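Side-chain contacts in uricase (Arthrobacter globiformis, PDB 2YZC), which catalyses the oxidation of urate by molecular oxygen to 5-hydroxyisourate, which is further processed to allantoin: residues A[40-45]-A[86-91]; A[148-153]-A[208-213]; A[154-159]-A[250-255]. All blocks are in the same frame, centred on the assembly; numbering follows the deposited sequence.

How the contacts relate
Three contacts sample one antiparallel sheet of the uricase subunit. Contact 1 closes before contact 2 opens, and the centres of these two are about 20 Å apart; contact 3, about 35 Å from contact 1 between centres, lies across the chain's centre from it. Contacts 2 and 3 share strand 143-157; their segments alternate along the chain, and they meet where Leu-211 CD1 lies 3.8 Å from Val-155 CG1. Contact 1 also touches contact 2, through Glu-86 and Ala-148. Contacts 1 and 2 seat helices 85-99 and 199-216 on the strands, whereas contact 3 joins strands near the allantoate site. Contacts 2 and 3 both reach the third subunit.

Contact 1. Residues A[40-45]-A[86-91]; sequences QDLNVT and EEFLLR
Leu-42 is the first residue of strand 40-45 to meet helix 86-91: its CD1 methyl stands 4.0 Å from CD2 of Phe-88. The two side chains run alongside one another, pointing opposite ways, and the methyl approaches the ring obliquely. Phe-88 reaches the strand because its CG is anti to the backbone N (chi1 -177°), which carries the ring out from the helix. Next in sequence, Asn-43 points to the other side of the strand, where it packs on Arg-274 of a second subunit. Val-44 returns to the helix and divides its two methyls. CG2 lies at the edge of the Phe-88 ring, near its plane, 4.3 Å from CE2, while CG1 is 4.4 Å from CD2 of Leu-89. Phe-88 therefore fits against two successive inward residues of the strand, and its ring also meets that of Phe-82.

The axes of segments 40-45 and 86-91 pass 10.9 Å apart at 28°, with the helix layered on the sheet of this T-fold enzyme. All four touching residues are buried, and every cross-contact is between carbon atoms at van der Waals range. Shape fit and exclusion of water, rather than directional bonds, probably account for the attraction here.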
ATOM      1  N   GLN A  40      -2.185 -22.181 -11.628  1.00 21.31           N
ATOM      2  CA  GLN A  40      -1.326 -22.149 -10.445  1.00 21.00           C
ATOM      3  C   GLN A  40      -0.668 -20.772 -10.532  1.00 21.85           C
ATOM      4  O   GLN A  40      -0.075 -20.423 -11.551  1.00 22.60           O
ATOM      5  CB  GLN A  40      -0.301 -23.288 -10.477  1.00 20.96           C
ATOM      6  CG  GLN A  40      -0.931 -24.648 -10.150  1.00 20.74           C
ATOM      7  CD  GLN A  40       0.032 -25.802 -10.342  1.00 24.00           C
ATOM      8  OE1 GLN A  40       0.465 -26.441  -9.381  1.00 25.14           O
ATOM      9  NE2 GLN A  40       0.380 -26.068 -11.589  1.00 19.10           N
ATOM     10  N   ASP A  41      -0.800 -19.985  -9.468  1.00 19.58           N
ATOM     11  CA  ASP A  41      -0.298 -18.611  -9.449  1.00 21.35           C
ATOM     12  C   ASP A  41       0.642 -18.428  -8.257  1.00 19.83           C
ATOM     13  O   ASP A  41       0.204 -18.515  -7.112  1.00 18.83           O
ATOM     14  CB  ASP A  41      -1.514 -17.673  -9.334  1.00 20.86           C
ATOM     15  CG  ASP A  41      -1.192 -16.222  -9.652  1.00 27.79           C
ATOM     16  OD1 ASP A  41       0.001 -15.863  -9.734  1.00 27.62           O
ATOM     17  OD2 ASP A  41      -2.156 -15.431  -9.810  1.00 27.46           O
ATOM     18  N   LEU A  42       1.919 -18.160  -8.532  1.00 17.91           N
ATOM     19  CA  LEU A  42       2.928 -17.997  -7.481  1.00 17.77           C
ATOM     20  C   LEU A  42       3.798 -16.738  -7.570  1.00 18.87           C
ATOM     21  O   LEU A  42       3.982 -16.167  -8.645  1.00 18.22           O
ATOM     22  CB  LEU A  42       3.888 -19.198  -7.484  1.00 19.03           C
ATOM     23  CG  LEU A  42       3.363 -20.626  -7.324  1.00 18.82           C
ATOM     24  CD1 LEU A  42       4.524 -21.613  -7.490  1.00 20.23           C
ATOM     25  CD2 LEU A  42       2.715 -20.786  -5.964  1.00 19.09           C
ATOM     26  N   ASN A  43       4.332 -16.330  -6.418  1.00 16.47           N
ATOM     27  CA  ASN A  43       5.258 -15.202  -6.311  1.00 16.89           C
ATOM     28  C   ASN A  43       6.470 -15.892  -5.679  1.00 18.88           C
ATOM     29  O   ASN A  43       6.480 -16.153  -4.473  1.00 18.22           O
ATOM     30  CB  ASN A  43       4.716 -14.125  -5.363  1.00 17.55           C
ATOM     31  CG  ASN A  43       5.559 -12.861  -5.373  1.00 19.76           C
ATOM     32  OD1 ASN A  43       5.518 -12.059  -4.432  1.00 23.02           O
ATOM     33  ND2 ASN A  43       6.319 -12.667  -6.441  1.00 16.00           N
ATOM     34  N   VAL A  44       7.483 -16.177  -6.496  1.00 17.65           N
ATOM     35  CA  VAL A  44       8.670 -16.917  -6.055  1.00 17.03           C
ATOM     36  C   VAL A  44       9.944 -16.122  -5.779  1.00 17.77           C
ATOM     37  O   VAL A  44      10.296 -15.203  -6.509  1.00 17.06           O
ATOM     38  CB  VAL A  44       9.015 -18.012  -7.103  1.00 18.47           C
ATOM     39  CG1 VAL A  44      10.141 -18.906  -6.601  1.00 16.83           C
ATOM     40  CG2 VAL A  44       7.759 -18.835  -7.420  1.00 17.43           C
ATOM     41  N   THR A  45      10.639 -16.507  -4.714  1.00 16.90           N
ATOM     42  CA  THR A  45      11.889 -15.863  -4.342  1.00 16.92           C
ATOM     43  C   THR A  45      12.950 -16.946  -4.164  1.00 18.48           C
ATOM     44  O   THR A  45      12.710 -17.958  -3.502  1.00 18.52           O
ATOM     45  CB  THR A  45      11.742 -15.068  -3.035  1.00 17.69           C
ATOM     46  OG1 THR A  45      10.907 -13.921  -3.266  1.00 17.19           O
ATOM     47  CG2 THR A  45      13.113 -14.609  -2.529  1.00 19.47           C
ATOM     48  N   GLU A  86       5.251 -26.481  -2.528  1.00 20.31           N
ATOM     49  CA  GLU A  86       6.398 -26.990  -1.787  1.00 21.23           C
ATOM     50  C   GLU A  86       7.283 -27.888  -2.651  1.00 20.32           C
ATOM     51  O   GLU A  86       8.509 -27.817  -2.581  1.00 22.98           O
ATOM     52  CB  GLU A  86       5.939 -27.744  -0.533  1.00 21.86           C
ATOM     53  CG  GLU A  86       5.335 -26.835   0.523  1.00 24.07           C
ATOM     54  CD  GLU A  86       3.818 -26.713   0.427  1.00 27.24           C
ATOM     55  OE1 GLU A  86       3.268 -26.756  -0.696  1.00 25.74           O
ATOM     56  OE2 GLU A  86       3.174 -26.561   1.491  1.00 29.45           O
ATOM     57  N   GLU A  87       6.672 -28.733  -3.471  1.00 20.15           N
ATOM     58  CA  GLU A  87       7.450 -29.616  -4.330  1.00 21.82           C
ATOM     59  C   GLU A  87       8.182 -28.833  -5.416  1.00 21.38           C
ATOM     60  O   GLU A  87       9.256 -29.232  -5.865  1.00 19.92           O
ATOM     61  CB  GLU A  87       6.538 -30.686  -4.932  1.00 26.23           C
ATOM     62  CG  GLU A  87       6.044 -31.661  -3.872  1.00 32.28           C
ATOM     63  CD  GLU A  87       4.907 -32.531  -4.349  1.00 35.65           C
ATOM     64  OE1 GLU A  87       5.141 -33.403  -5.212  1.00 39.90           O
ATOM     65  OE2 GLU A  87       3.775 -32.335  -3.859  1.00 35.20           O
ATOM     66  N   PHE A  88       7.609 -27.709  -5.828  1.00 19.80           N
ATOM     67  CA  PHE A  88       8.251 -26.874  -6.835  1.00 18.69           C
ATOM     68  C   PHE A  88       9.508 -26.278  -6.207  1.00 18.31           C
ATOM     69  O   PHE A  88      10.577 -26.271  -6.817  1.00 15.96           O
ATOM     70  CB  PHE A  88       7.313 -25.745  -7.275  1.00 18.19           C
ATOM     71  CG  PHE A  88       7.874 -24.879  -8.373  1.00 20.86           C
ATOM     72  CD1 PHE A  88       8.258 -25.434  -9.593  1.00 21.60           C
ATOM     73  CD2 PHE A  88       7.997 -23.503  -8.198  1.00 22.15           C
ATOM     74  CE1 PHE A  88       8.758 -24.630 -10.625  1.00 19.99           C
ATOM     75  CE2 PHE A  88       8.494 -22.689  -9.221  1.00 22.41           C
ATOM     76  CZ  PHE A  88       8.874 -23.256 -10.439  1.00 21.84           C
ATOM     77  N   LEU A  89       9.379 -25.786  -4.978  1.00 16.39           N
ATOM     78  CA  LEU A  89      10.519 -25.191  -4.295  1.00 16.86           C
ATOM     79  C   LEU A  89      11.614 -26.228  -4.046  1.00 18.29           C
ATOM     80  O   LEU A  89      12.806 -25.922  -4.155  1.00 16.71           O
ATOM     81  CB  LEU A  89      10.078 -24.565  -2.966  1.00 18.92           C
ATOM     82  CG  LEU A  89       9.083 -23.399  -3.033  1.00 18.26           C
ATOM     83  CD1 LEU A  89       8.756 -22.935  -1.620  1.00 18.93           C
ATOM     84  CD2 LEU A  89       9.667 -22.252  -3.849  1.00 18.30           C
ATOM     85  N   LEU A  90      11.212 -27.451  -3.711  1.00 17.88           N
ATOM     86  CA  LEU A  90      12.175 -28.522  -3.455  1.00 19.31           C
ATOM     87  C   LEU A  90      13.014 -28.809  -4.699  1.00 21.65           C
ATOM     88  O   LEU A  90      14.225 -29.043  -4.609  1.00 20.70           O
ATOM     89  CB  LEU A  90      11.445 -29.791  -2.998  1.00 20.40           C
ATOM     90  CG  LEU A  90      10.957 -29.780  -1.541  1.00 22.67           C
ATOM     91  CD1 LEU A  90       9.959 -30.906  -1.299  1.00 24.33           C
ATOM     92  CD2 LEU A  90      12.160 -29.926  -0.616  1.00 26.66           C
ATOM     93  N   ARG A  91      12.379 -28.777  -5.863  1.00 21.55           N
ATOM     94  CA  ARG A  91      13.113 -29.022  -7.090  1.00 23.22           C
ATOM     95  C   ARG A  91      14.149 -27.920  -7.306  1.00 22.19           C
ATOM     96  O   ARG A  91      15.306 -28.196  -7.631  1.00 19.92           O
ATOM     97  CB  ARG A  91      12.166 -29.084  -8.288  1.00 24.57           C
ATOM     98  CG  ARG A  91      12.896 -29.446  -9.569  1.00 28.19           C
ATOM     99  CD  ARG A  91      12.006 -29.444 -10.794  1.00 30.73           C
ATOM    100  NE  ARG A  91      12.807 -29.735 -11.981  1.00 34.90           N
ATOM    101  CZ  ARG A  91      12.369 -29.650 -13.231  1.00 33.43           C
ATOM    102  NH1 ARG A  91      11.122 -29.278 -13.478  1.00 33.23           N
ATOM    103  NH2 ARG A  91      13.185 -29.938 -14.237  1.00 35.34           N
TER

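Contact 2. Residues A[148-153]-A[208-213]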
ATOM      1  N   ALA A 148       5.280 -23.989   6.087  1.00 18.89           N
ATOM      2  CA  ALA A 148       4.128 -23.566   5.297  1.00 17.96           C
ATOM      3  C   ALA A 148       3.356 -22.575   6.153  1.00 18.99           C
ATOM      4  O   ALA A 148       3.533 -22.533   7.365  1.00 17.23           O
ATOM      5  CB  ALA A 148       3.242 -24.767   4.947  1.00 18.29           C
ATOM      6  N   GLY A 149       2.507 -21.767   5.534  1.00 17.44           N
ATOM      7  CA  GLY A 149       1.764 -20.813   6.326  1.00 16.83           C
ATOM      8  C   GLY A 149       0.577 -20.210   5.616  1.00 18.52           C
ATOM      9  O   GLY A 149       0.295 -20.510   4.455  1.00 17.53           O
ATOM     10  N   ILE A 150      -0.130 -19.356   6.340  1.00 18.98           N
ATOM     11  CA  ILE A 150      -1.288 -18.677   5.797  1.00 20.73           C
ATOM     12  C   ILE A 150      -1.232 -17.247   6.306  1.00 20.91           C
ATOM     13  O   ILE A 150      -0.739 -16.987   7.406  1.00 20.66           O
ATOM     14  CB  ILE A 150      -2.598 -19.354   6.260  1.00 21.47           C
ATOM     15  CG1 ILE A 150      -3.802 -18.692   5.581  1.00 23.39           C
ATOM     16  CG2 ILE A 150      -2.724 -19.263   7.772  1.00 20.96           C
ATOM     17  CD1 ILE A 150      -5.106 -19.431   5.811  1.00 23.08           C
ATOM     18  N   GLU A 151      -1.706 -16.312   5.496  1.00 20.71           N
ATOM     19  CA  GLU A 151      -1.712 -14.920   5.903  1.00 21.94           C
ATOM     20  C   GLU A 151      -2.855 -14.196   5.214  1.00 21.55           C
ATOM     21  O   GLU A 151      -3.457 -14.725   4.279  1.00 19.52           O
ATOM     22  CB  GLU A 151      -0.371 -14.255   5.564  1.00 23.34           C
ATOM     23  CG  GLU A 151      -0.021 -14.224   4.086  1.00 28.77           C
ATOM     24  CD  GLU A 151       1.432 -13.836   3.846  1.00 33.62           C
ATOM     25  OE1 GLU A 151       1.784 -13.482   2.698  1.00 34.14           O
ATOM     26  OE2 GLU A 151       2.228 -13.894   4.806  1.00 35.73           O
ATOM     27  N   GLY A 152      -3.173 -13.006   5.714  1.00 22.11           N
ATOM     28  CA  GLY A 152      -4.233 -12.210   5.122  1.00 22.72           C
ATOM     29  C   GLY A 152      -5.640 -12.730   5.336  1.00 22.52           C
ATOM     30  O   GLY A 152      -6.572 -12.283   4.669  1.00 23.71           O
ATOM     31  N   LEU A 153      -5.802 -13.673   6.257  1.00 23.12           N
ATOM     32  CA  LEU A 153      -7.115 -14.237   6.547  1.00 22.84           C
ATOM     33  C   LEU A 153      -7.720 -13.538   7.763  1.00 24.00           C
ATOM     34  O   LEU A 153      -7.415 -13.878   8.908  1.00 24.24           O
ATOM     35  CB  LEU A 153      -6.997 -15.738   6.808  1.00 24.39           C
ATOM     36  CG  LEU A 153      -8.279 -16.473   7.204  1.00 25.48           C
ATOM     37  CD1 LEU A 153      -9.378 -16.225   6.186  1.00 26.11           C
ATOM     38  CD2 LEU A 153      -7.976 -17.958   7.320  1.00 28.02           C
ATOM     39  N   GLY A 208      -8.522 -25.223   8.385  1.00 19.36           N
ATOM     40  CA  GLY A 208      -9.776 -25.548   9.044  1.00 19.09           C
ATOM     41  C   GLY A 208      -9.666 -25.639  10.559  1.00 20.88           C
ATOM     42  O   GLY A 208     -10.573 -25.219  11.279  1.00 20.52           O
ATOM     43  N   LEU A 209      -8.563 -26.192  11.053  1.00 19.33           N
ATOM     44  CA  LEU A 209      -8.363 -26.327  12.496  1.00 21.59           C
ATOM     45  C   LEU A 209      -8.196 -24.963  13.165  1.00 21.19           C
ATOM     46  O   LEU A 209      -8.684 -24.738  14.277  1.00 19.27           O
ATOM     47  CB  LEU A 209      -7.138 -27.195  12.780  1.00 20.31           C
ATOM     48  CG  LEU A 209      -7.241 -28.650  12.318  1.00 23.30           C
ATOM     49  CD1 LEU A 209      -5.890 -29.339  12.445  1.00 21.60           C
ATOM     50  CD2 LEU A 209      -8.298 -29.367  13.145  1.00 24.19           C
ATOM     51  N   LEU A 210      -7.500 -24.057  12.489  1.00 19.88           N
ATOM     52  CA  LEU A 210      -7.284 -22.714  13.023  1.00 19.93           C
ATOM     53  C   LEU A 210      -8.609 -21.962  13.088  1.00 19.93           C
ATOM     54  O   LEU A 210      -8.929 -21.332  14.095  1.00 17.84           O
ATOM     55  CB  LEU A 210      -6.299 -21.937  12.146  1.00 18.64           C
ATOM     56  CG  LEU A 210      -4.852 -22.436  12.104  1.00 19.38           C
ATOM     57  CD1 LEU A 210      -4.066 -21.645  11.072  1.00 19.21           C
ATOM     58  CD2 LEU A 210      -4.214 -22.284  13.481  1.00 17.72           C
ATOM     59  N   LEU A 211      -9.374 -22.036  12.004  1.00 20.20           N
ATOM     60  CA  LEU A 211     -10.663 -21.357  11.932  1.00 21.55           C
ATOM     61  C   LEU A 211     -11.615 -21.911  12.985  1.00 21.47           C
ATOM     62  O   LEU A 211     -12.338 -21.158  13.640  1.00 21.29           O
ATOM     63  CB  LEU A 211     -11.263 -21.538  10.536  1.00 20.96           C
ATOM     64  CG  LEU A 211     -11.327 -20.348   9.567  1.00 24.35           C
ATOM     65  CD1 LEU A 211     -10.277 -19.303   9.890  1.00 23.85           C
ATOM     66  CD2 LEU A 211     -11.174 -20.873   8.144  1.00 19.56           C
ATOM     67  N   LYS A 212     -11.601 -23.232  13.145  1.00 21.56           N
ATOM     68  CA  LYS A 212     -12.464 -23.907  14.110  1.00 23.50           C
ATOM     69  C   LYS A 212     -12.147 -23.512  15.546  1.00 23.17           C
ATOM     70  O   LYS A 212     -13.051 -23.211  16.326  1.00 23.41           O
ATOM     71  CB  LYS A 212     -12.338 -25.425  13.958  1.00 25.98           C
ATOM     72  CG  LYS A 212     -13.150 -26.225  14.973  1.00 29.56           C
ATOM     73  CD  LYS A 212     -12.923 -27.722  14.797  1.00 33.02           C
ATOM     74  CE  LYS A 212     -13.657 -28.533  15.858  1.00 36.53           C
ATOM     75  NZ  LYS A 212     -15.132 -28.338  15.787  1.00 40.31           N
ATOM     76  N   ALA A 213     -10.865 -23.523  15.899  1.00 21.92           N
ATOM     77  CA  ALA A 213     -10.453 -23.163  17.251  1.00 22.33           C
ATOM     78  C   ALA A 213     -10.759 -21.695  17.524  1.00 22.11           C
ATOM     79  O   ALA A 213     -11.198 -21.337  18.615  1.00 23.67           O
ATOM     80  CB  ALA A 213      -8.964 -23.431  17.440  1.00 20.82           C
TER
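Leu-153 and Leu-211, like Ile-150 and Leu-210, meet through methyl groups; no ring, amide or carboxylate takes part, so there are no faces or edges to assign. The one flat polar side chain of the strand segment, Glu-151, is directed elsewhere and forms a salt bridge with Arg-189. The closest approach is tip to tip: CD2 of Leu-153 lies 3.7 Å from CD1 of Leu-211. Leu-153 extends to the helix with its CG anti to the backbone N. Leu-211 starts less directly, yet its end swings in, with torsions far from staggered (chi1 -109°, chi2 24°). Its side chain also touches Ile-118 of a third subunit.

The pairs join strand 143-157 to helix 199-216, one of two successive helices that cover this part of the sheet in the T-fold. Backbones remain well apart, with CA of Ile-150 10.2 Å from CA of Leu-210, a gap that the side chains bridge.

Ile-150 and Leu-153 both face the helix although they are three residues apart, which a regular strand would not allow. Gly-152, with a positive phi of 71°, breaks the regularity between them, which probably lets CD1 of Ile-150 come within 3.6 Å of CD2 of Leu-153, making a continuous apolar surface. The other Ile-150 branch, CG2, sits 4.3 Å from CD1 of Leu-210, a looser approach. Leu-210 packs further on Ala-188 of the next strand and on Met-229 and Val-233 of helix 222-236.

Contact 3. Residues A[154-159]-A[250-255]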
ATOM      1  N   THR A 154      -8.584 -12.562   7.504  1.00 21.84           N
ATOM      2  CA  THR A 154      -9.221 -11.791   8.565  1.00 20.14           C
ATOM      3  C   THR A 154     -10.450 -12.480   9.135  1.00 19.40           C
ATOM      4  O   THR A 154     -11.337 -12.904   8.388  1.00 18.25           O
ATOM      5  CB  THR A 154      -9.614 -10.402   8.038  1.00 21.70           C
ATOM      6  OG1 THR A 154      -8.447  -9.764   7.509  1.00 22.33           O
ATOM      7  CG2 THR A 154     -10.199  -9.542   9.157  1.00 21.48           C
ATOM      8  N   VAL A 155     -10.502 -12.588  10.463  1.00 17.07           N
ATOM      9  CA  VAL A 155     -11.623 -13.232  11.125  1.00 17.39           C
ATOM     10  C   VAL A 155     -12.179 -12.364  12.241  1.00 18.51           C
ATOM     11  O   VAL A 155     -11.495 -11.477  12.756  1.00 16.89           O
ATOM     12  CB  VAL A 155     -11.230 -14.614  11.704  1.00 17.54           C
ATOM     13  CG1 VAL A 155     -10.924 -15.584  10.564  1.00 19.44           C
ATOM     14  CG2 VAL A 155     -10.028 -14.477  12.623  1.00 17.03           C
ATOM     15  N   LEU A 156     -13.425 -12.630  12.609  1.00 16.71           N
ATOM     16  CA  LEU A 156     -14.083 -11.853  13.643  1.00 17.50           C
ATOM     17  C   LEU A 156     -15.204 -12.608  14.346  1.00 19.12           C
ATOM     18  O   LEU A 156     -15.982 -13.330  13.711  1.00 17.97           O
ATOM     19  CB  LEU A 156     -14.644 -10.567  13.021  1.00 19.80           C
ATOM     20  CG  LEU A 156     -15.422  -9.566  13.886  1.00 21.02           C
ATOM     21  CD1 LEU A 156     -15.394  -8.200  13.203  1.00 20.10           C
ATOM     22  CD2 LEU A 156     -16.862 -10.043  14.111  1.00 20.58           C
ATOM     23  N   LYS A 157     -15.263 -12.439  15.665  1.00 18.80           N
ATOM     24  CA  LYS A 157     -16.314 -13.033  16.488  1.00 20.39           C
ATOM     25  C   LYS A 157     -17.066 -11.828  17.040  1.00 20.68           C
ATOM     26  O   LYS A 157     -16.451 -10.925  17.613  1.00 19.32           O
ATOM     27  CB  LYS A 157     -15.727 -13.834  17.654  1.00 22.52           C
ATOM     28  CG  LYS A 157     -14.832 -14.978  17.240  1.00 28.74           C
ATOM     29  CD  LYS A 157     -15.200 -16.272  17.955  1.00 30.57           C
ATOM     30  CE  LYS A 157     -15.150 -16.129  19.455  1.00 30.50           C
ATOM     31  NZ  LYS A 157     -15.623 -17.368  20.139  1.00 30.22           N
ATOM     32  N   SER A 158     -18.384 -11.806  16.859  1.00 20.63           N
ATOM     33  CA  SER A 158     -19.200 -10.691  17.332  1.00 21.80           C
ATOM     34  C   SER A 158     -19.528 -10.809  18.817  1.00 22.46           C
ATOM     35  O   SER A 158     -19.992  -9.855  19.438  1.00 24.15           O
ATOM     36  CB  SER A 158     -20.487 -10.593  16.506  1.00 19.93           C
ATOM     37  OG  SER A 158     -21.113 -11.856  16.378  1.00 22.24           O
ATOM     38  N   THR A 159     -19.296 -11.991  19.377  1.00 22.76           N
ATOM     39  CA  THR A 159     -19.517 -12.240  20.799  1.00 24.01           C
ATOM     40  C   THR A 159     -18.711 -13.489  21.143  1.00 24.71           C
ATOM     41  O   THR A 159     -18.042 -14.047  20.277  1.00 25.55           O
ATOM     42  CB  THR A 159     -21.022 -12.450  21.138  1.00 25.99           C
ATOM     43  OG1 THR A 159     -21.198 -12.394  22.560  1.00 26.23           O
ATOM     44  CG2 THR A 159     -21.522 -13.800  20.628  1.00 24.55           C
ATOM     45  N   LYS A 250      -7.381  -6.375  16.407  1.00 19.63           N
ATOM     46  CA  LYS A 250      -7.901  -5.221  15.682  1.00 20.33           C
ATOM     47  C   LYS A 250      -9.140  -4.715  16.395  1.00 19.40           C
ATOM     48  O   LYS A 250     -10.227  -5.270  16.269  1.00 19.71           O
ATOM     49  CB  LYS A 250      -8.204  -5.619  14.238  1.00 20.80           C
ATOM     50  CG  LYS A 250      -7.006  -6.311  13.588  1.00 25.26           C
ATOM     51  CD  LYS A 250      -7.048  -6.273  12.078  1.00 32.03           C
ATOM     52  CE  LYS A 250      -8.174  -7.096  11.519  1.00 33.67           C
ATOM     53  NZ  LYS A 250      -8.143  -7.034  10.034  1.00 38.55           N
ATOM     54  N   HIS A 251      -8.942  -3.646  17.150  1.00 20.62           N
ATOM     55  CA  HIS A 251      -9.992  -3.064  17.970  1.00 19.48           C
ATOM     56  C   HIS A 251     -11.221  -2.507  17.285  1.00 18.87           C
ATOM     57  O   HIS A 251     -11.139  -1.694  16.370  1.00 19.50           O
ATOM     58  CB  HIS A 251      -9.384  -1.985  18.868  1.00 21.75           C
ATOM     59  CG  HIS A 251      -8.220  -2.464  19.680  1.00 21.65           C
ATOM     60  ND1 HIS A 251      -7.015  -1.796  19.719  1.00 23.70           N
ATOM     61  CD2 HIS A 251      -8.076  -3.545  20.483  1.00 19.62           C
ATOM     62  CE1 HIS A 251      -6.178  -2.445  20.510  1.00 21.64           C
ATOM     63  NE2 HIS A 251      -6.798  -3.510  20.986  1.00 22.21           N
ATOM     64  N   HIS A 252     -12.370  -2.980  17.751  1.00 19.02           N
ATOM     65  CA  HIS A 252     -13.666  -2.522  17.283  1.00 19.55           C
ATOM     66  C   HIS A 252     -14.253  -1.942  18.554  1.00 19.65           C
ATOM     67  O   HIS A 252     -14.762  -2.672  19.406  1.00 21.48           O
ATOM     68  CB  HIS A 252     -14.514  -3.692  16.777  1.00 18.21           C
ATOM     69  CG  HIS A 252     -14.145  -4.142  15.399  1.00 17.40           C
ATOM     70  ND1 HIS A 252     -12.887  -4.602  15.081  1.00 18.22           N
ATOM     71  CD2 HIS A 252     -14.855  -4.158  14.246  1.00 19.88           C
ATOM     72  CE1 HIS A 252     -12.834  -4.880  13.791  1.00 20.24           C
ATOM     73  NE2 HIS A 252     -14.015  -4.619  13.260  1.00 19.16           N
ATOM     74  N   PHE A 253     -14.133  -0.628  18.696  1.00 19.64           N
ATOM     75  CA  PHE A 253     -14.624   0.056  19.885  1.00 20.18           C
ATOM     76  C   PHE A 253     -16.126   0.260  19.856  1.00 20.08           C
ATOM     77  O   PHE A 253     -16.672   0.758  18.877  1.00 19.25           O
ATOM     78  CB  PHE A 253     -13.927   1.408  20.025  1.00 20.27           C
ATOM     79  CG  PHE A 253     -12.444   1.304  20.215  1.00 22.70           C
ATOM     80  CD1 PHE A 253     -11.914   0.864  21.426  1.00 24.39           C
ATOM     81  CD2 PHE A 253     -11.574   1.632  19.180  1.00 20.80           C
ATOM     82  CE1 PHE A 253     -10.531   0.755  21.605  1.00 24.05           C
ATOM     83  CE2 PHE A 253     -10.192   1.528  19.346  1.00 20.32           C
ATOM     84  CZ  PHE A 253      -9.671   1.089  20.559  1.00 22.89           C
ATOM     85  N   LEU A 254     -16.789  -0.139  20.937  1.00 21.35           N
ATOM     86  CA  LEU A 254     -18.232   0.024  21.056  1.00 20.49           C
ATOM     87  C   LEU A 254     -18.432   1.526  21.216  1.00 20.77           C
ATOM     88  O   LEU A 254     -17.987   2.113  22.199  1.00 21.39           O
ATOM     89  CB  LEU A 254     -18.741  -0.717  22.296  1.00 22.38           C
ATOM     90  CG  LEU A 254     -20.249  -0.768  22.557  1.00 23.30           C
ATOM     91  CD1 LEU A 254     -20.942  -1.562  21.462  1.00 19.86           C
ATOM     92  CD2 LEU A 254     -20.498  -1.413  23.920  1.00 26.04           C
ATOM     93  N   VAL A 255     -19.092   2.148  20.248  1.00 19.04           N
ATOM     94  CA  VAL A 255     -19.302   3.586  20.283  1.00 18.70           C
ATOM     95  C   VAL A 255     -20.234   4.030  21.407  1.00 20.12           C
ATOM     96  O   VAL A 255     -21.261   3.405  21.661  1.00 19.32           O
ATOM     97  CB  VAL A 255     -19.854   4.093  18.923  1.00 19.84           C
ATOM     98  CG1 VAL A 255     -20.040   5.605  18.956  1.00 21.43           C
ATOM     99  CG2 VAL A 255     -18.878   3.709  17.803  1.00 19.37           C
TER
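Thr-154 and Lys-250 come together around one carboxylate oxygen, OD1 of Asp-185, which accepts a hydrogen bond from the Thr-154 hydroxyl and forms a salt bridge with Lys-250 NZ. Between the two partners themselves the contact is packing: NZ of Lys-250 lies 3.4 Å from CG2 of Thr-154. The side chains cross at about a right angle, and the bend at chi3 of Lys-250 (-67°) helps bring NZ against the CG2 methyl. Thr-154 OG1 has two partners, Asp-185 and Lys-129 of a third subunit, and the Asp-185 carboxylate probably balances the charge of Lys-250.

Two residues on, Leu-156 meets His-252. Its CD1 sits over one face of the imidazole, 4.2 Å from the ring centroid and 28° off the normal, a CH-pi contact. The ring is restrained by its own segment: ND1 of His-252 donates to O of Lys-250 over 3.0 Å, with an N-H...O angle of 154°. The oxygen lies in the ring plane, although the donor stands above the carbonyl plane. This bond helps hold the ring's rotation, with one face presented to the leucine.

The strands are not direct neighbours. Strand 182-192 runs between them, pairing through Thr-184 with Val-155 and through Ala-183 with Lys-250, and CA of Leu-156 is 9.3 Å from CA of Lys-250. Residues 155-157 also form an antiparallel ladder with a strand of the third subunit, extending the sheet across the interface. Between Lys-250 and His-252 comes His-251, whose NE2 makes a weak hydrogen bond to allantoate and which packs on Lys-22 of a second subunit, consistent with the uricase active site, where a Lys-Thr-His charge relay is assembled between subunits.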